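Local coordinates for hypothetical protein Atu1913 (Agrobacterium tumefaciens, PDB 2B1Y), which is of unknown function, belongs to the DUF1883 family and assembles into a dimer whose beta-sheet runs on from one subunit into the other, at residues A[4-8]-A[43-49]. Residues are numbered along the deposited sequence; the frame is centred on the assembly and turned at random.
Sequences PNFRY and FTELLDF
Asn5 meets the turn that leaves helix 37-46 through three hydrogen bonds, all donated by its own N-H groups. Its backbone N reaches Leu47 O at 3.0 Å, in the plane of that carbonyl. The side-chain ND2 makes a nearly straight bond to Phe49 O (2.9 Å, N-H...O 169°), with the acceptor lying in the amide plane, and a weak, bent one to Leu46 O at 3.3 Å. The other end of the amide, OD1, is hydrogen-bonded to Lys50, which helps fix the rotation of the group. Both methyls of Leu47 meet the Tyr8 ring, CD2 at 3.7 Å from Tyr8 CD1; CD2 also lies over one face of Phe6 in a CH-pi contact, 4.1 Å from the ring centroid. The contact joins the chain leading into strand 8-16 to the end of helix 37-46 and the turn after it, where the chain passes on to strand 52-56. Phe43, one helical turn before Leu47, completes the aromatic cluster. Its ring points an edge at the face of Tyr8, T-shaped, planes at 79° and centroids 5.3 Å apart; a chi1 of 178° swings it away from the backbone N and toward segment 4-8. Phe43 CZ also touches Phe6 CE2 (3.9 Å), at the edge of the Phe6 ring. Phe43 packs on Ile74 of the second subunit, and Tyr8 pairs antiparallel with a strand of that chain.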
ATOM      1  N   PRO A   4      12.096  -1.021  -6.685  1.00 49.61           N
ATOM      2  CA  PRO A   4      10.650  -1.280  -6.634  1.00 49.24           C
ATOM      3  C   PRO A   4      10.338  -2.415  -5.668  1.00 47.74           C
ATOM      4  O   PRO A   4      11.083  -3.421  -5.626  1.00 48.29           O
ATOM      5  CB  PRO A   4      10.309  -1.702  -8.069  1.00 49.64           C
ATOM      6  CG  PRO A   4      11.483  -1.247  -8.903  1.00 50.51           C
ATOM      7  CD  PRO A   4      12.671  -1.348  -7.996  1.00 50.46           C
ATOM      8  N   ASN A   5       9.268  -2.267  -4.893  1.00 44.65           N
ATOM      9  CA  ASN A   5       8.980  -3.248  -3.852  1.00 42.19           C
ATOM     10  C   ASN A   5       8.724  -4.666  -4.393  1.00 40.67           C
ATOM     11  O   ASN A   5       9.027  -5.655  -3.717  1.00 39.86           O
ATOM     12  CB  ASN A   5       7.838  -2.780  -2.935  1.00 42.19           C
ATOM     13  CG  ASN A   5       8.275  -1.690  -1.930  1.00 42.55           C
ATOM     14  OD1 ASN A   5       9.447  -1.572  -1.581  1.00 45.13           O
ATOM     15  ND2 ASN A   5       7.313  -0.899  -1.464  1.00 42.15           N
ATOM     16  N   PHE A   6       8.189  -4.766  -5.611  1.00 38.13           N
ATOM     17  CA  PHE A   6       7.848  -6.079  -6.222  1.00 36.35           C
ATOM     18  C   PHE A   6       7.620  -5.872  -7.717  1.00 35.60           C
ATOM     19  O   PHE A   6       7.436  -4.735  -8.155  1.00 35.40           O
ATOM     20  CB  PHE A   6       6.590  -6.659  -5.581  1.00 35.86           C
ATOM     21  CG  PHE A   6       5.420  -5.700  -5.562  1.00 36.26           C
ATOM     22  CD1 PHE A   6       5.181  -4.909  -4.441  1.00 35.14           C
ATOM     23  CD2 PHE A   6       4.572  -5.565  -6.683  1.00 33.77           C
ATOM     24  CE1 PHE A   6       4.091  -4.000  -4.424  1.00 37.62           C
ATOM     25  CE2 PHE A   6       3.495  -4.665  -6.664  1.00 34.96           C
ATOM     26  CZ  PHE A   6       3.263  -3.882  -5.537  1.00 35.98           C
ATOM     27  N   ARG A   7       7.617  -6.951  -8.503  1.00 33.48           N
ATOM     28  CA  ARG A   7       7.466  -6.836  -9.939  1.00 33.06           C
ATOM     29  C   ARG A   7       5.981  -6.811 -10.298  1.00 31.62           C
ATOM     30  O   ARG A   7       5.152  -7.334  -9.570  1.00 31.81           O
ATOM     31  CB  ARG A   7       8.173  -7.986 -10.684  1.00 33.06           C
ATOM     32  CG  ARG A   7       9.736  -8.007 -10.542  1.00 36.38           C
ATOM     33  CD  ARG A   7      10.355  -9.007 -11.492  1.00 34.27           C
ATOM     34  NE  ARG A   7      10.102  -8.554 -12.849  1.00 42.60           N
ATOM     35  CZ  ARG A   7       9.821  -9.339 -13.875  1.00 39.13           C
ATOM     36  NH1 ARG A   7       9.584  -8.786 -15.042  1.00 41.45           N
ATOM     37  NH2 ARG A   7       9.775 -10.653 -13.728  1.00 40.97           N
ATOM     38  N   TYR A   8       5.660  -6.218 -11.423  1.00 31.34           N
ATOM     39  CA  TYR A   8       4.253  -6.168 -11.857  1.00 30.70           C
ATOM     40  C   TYR A   8       4.178  -5.973 -13.361  1.00 30.11           C
ATOM     41  O   TYR A   8       5.159  -5.562 -14.010  1.00 29.94           O
ATOM     42  CB  TYR A   8       3.483  -5.035 -11.138  1.00 31.93           C
ATOM     43  CG  TYR A   8       3.895  -3.657 -11.587  1.00 33.85           C
ATOM     44  CD1 TYR A   8       5.048  -3.068 -11.074  1.00 34.62           C
ATOM     45  CD2 TYR A   8       3.153  -2.954 -12.540  1.00 34.38           C
ATOM     46  CE1 TYR A   8       5.451  -1.809 -11.499  1.00 36.04           C
ATOM     47  CE2 TYR A   8       3.550  -1.699 -12.977  1.00 36.48           C
ATOM     48  CZ  TYR A   8       4.711  -1.137 -12.436  1.00 37.87           C
ATOM     49  OH  TYR A   8       5.124   0.112 -12.825  1.00 40.82           O
ATOM     50  N   PHE A  43      -1.257   3.354  -6.857  1.00 30.06           N
ATOM     51  CA  PHE A  43      -0.437   2.158  -6.979  1.00 30.80           C
ATOM     52  C   PHE A  43       1.052   2.479  -7.272  1.00 31.85           C
ATOM     53  O   PHE A  43       1.953   1.926  -6.630  1.00 31.39           O
ATOM     54  CB  PHE A  43      -0.997   1.247  -8.084  1.00 30.77           C
ATOM     55  CG  PHE A  43      -0.188   0.004  -8.320  1.00 29.71           C
ATOM     56  CD1 PHE A  43      -0.360  -1.119  -7.500  1.00 31.36           C
ATOM     57  CD2 PHE A  43       0.718  -0.061  -9.380  1.00 30.75           C
ATOM     58  CE1 PHE A  43       0.386  -2.278  -7.715  1.00 28.48           C
ATOM     59  CE2 PHE A  43       1.447  -1.218  -9.586  1.00 32.07           C
ATOM     60  CZ  PHE A  43       1.250  -2.328  -8.765  1.00 31.36           C
ATOM     61  N   THR A  44       1.308   3.366  -8.224  0.50 32.42           N
ATOM     62  CA  THR A  44       2.695   3.663  -8.603  0.50 33.25           C
ATOM     63  C   THR A  44       3.453   4.311  -7.443  0.50 35.01           C
ATOM     64  O   THR A  44       4.666   4.140  -7.328  0.50 33.90           O
ATOM     65  CB  THR A  44       2.817   4.549  -9.856  0.50 33.34           C
ATOM     66  OG1 THR A  44       2.365   5.876  -9.556  0.50 33.02           O
ATOM     67  CG2 THR A  44       2.021   3.952 -11.025  0.50 33.81           C
ATOM     68  N   GLU A  45       2.728   5.034  -6.584  1.00 36.27           N
ATOM     69  CA  GLU A  45       3.317   5.589  -5.362  1.00 39.29           C
ATOM     70  C   GLU A  45       3.688   4.492  -4.392  1.00 39.27           C
ATOM     71  O   GLU A  45       4.760   4.547  -3.797  1.00 41.01           O
ATOM     72  CB  GLU A  45       2.404   6.654  -4.715  1.00 39.57           C
ATOM     73  CG  GLU A  45       2.019   7.821  -5.645  1.00 45.75           C
ATOM     74  CD  GLU A  45       3.211   8.611  -6.171  1.00 53.06           C
ATOM     75  OE1 GLU A  45       3.876   9.285  -5.359  1.00 57.81           O
ATOM     76  OE2 GLU A  45       3.491   8.561  -7.392  1.00 55.07           O
ATOM     77  N   LEU A  46       2.856   3.474  -4.273  0.50 39.39           N
ATOM     78  CA  LEU A  46       3.115   2.429  -3.310  0.50 38.90           C
ATOM     79  C   LEU A  46       4.219   1.422  -3.723  0.50 38.57           C
ATOM     80  O   LEU A  46       4.720   0.657  -2.892  0.50 38.22           O
ATOM     81  CB  LEU A  46       1.780   1.799  -2.881  0.50 38.98           C
ATOM     82  CG  LEU A  46       0.778   2.888  -2.413  0.50 37.88           C
ATOM     83  CD1 LEU A  46      -0.668   2.383  -2.406  0.50 35.54           C
ATOM     84  CD2 LEU A  46       1.138   3.512  -1.061  0.50 35.53           C
ATOM     85  N   LEU A  47       4.641   1.464  -4.993  1.00 37.88           N
ATOM     86  CA  LEU A  47       5.821   0.710  -5.426  1.00 37.81           C
ATOM     87  C   LEU A  47       7.116   1.241  -4.794  1.00 36.75           C
ATOM     88  O   LEU A  47       8.080   0.495  -4.668  1.00 37.07           O
ATOM     89  CB  LEU A  47       5.945   0.716  -6.944  1.00 37.58           C
ATOM     90  CG  LEU A  47       5.020  -0.200  -7.744  1.00 37.70           C
ATOM     91  CD1 LEU A  47       4.976   0.358  -9.147  1.00 38.01           C
ATOM     92  CD2 LEU A  47       5.588  -1.583  -7.766  1.00 39.21           C
ATOM     93  N   ASP A  48       7.124   2.514  -4.402  1.00 35.79           N
ATOM     94  CA  ASP A  48       8.303   3.121  -3.764  1.00 36.14           C
ATOM     95  C   ASP A  48       8.106   3.402  -2.256  1.00 34.47           C
ATOM     96  O   ASP A  48       8.953   4.076  -1.626  1.00 34.13           O
ATOM     97  CB  ASP A  48       8.702   4.434  -4.474  1.00 37.40           C
ATOM     98  CG  ASP A  48       9.146   4.216  -5.906  1.00 41.77           C
ATOM     99  OD1 ASP A  48       9.668   3.116  -6.221  1.00 47.23           O
ATOM    100  OD2 ASP A  48       8.956   5.146  -6.719  1.00 45.79           O
ATOM    101  N   PHE A  49       7.013   2.900  -1.683  1.00 31.65           N
ATOM    102  CA  PHE A  49       6.698   3.179  -0.272  1.00 30.50           C
ATOM    103  C   PHE A  49       7.598   2.370   0.661  1.00 30.37           C
ATOM    104  O   PHE A  49       7.638   1.120   0.604  1.00 30.46           O
ATOM    105  CB  PHE A  49       5.214   2.903  -0.002  1.00 30.28           C
ATOM    106  CG  PHE A  49       4.811   3.096   1.427  1.00 31.32           C
ATOM    107  CD1 PHE A  49       5.209   4.242   2.148  1.00 28.46           C
ATOM    108  CD2 PHE A  49       3.960   2.155   2.038  1.00 32.01           C
ATOM    109  CE1 PHE A  49       4.797   4.427   3.492  1.00 31.09           C
ATOM    110  CE2 PHE A  49       3.544   2.332   3.367  1.00 30.62           C
ATOM    111  CZ  PHE A  49       3.969   3.454   4.092  1.00 31.53           C
TER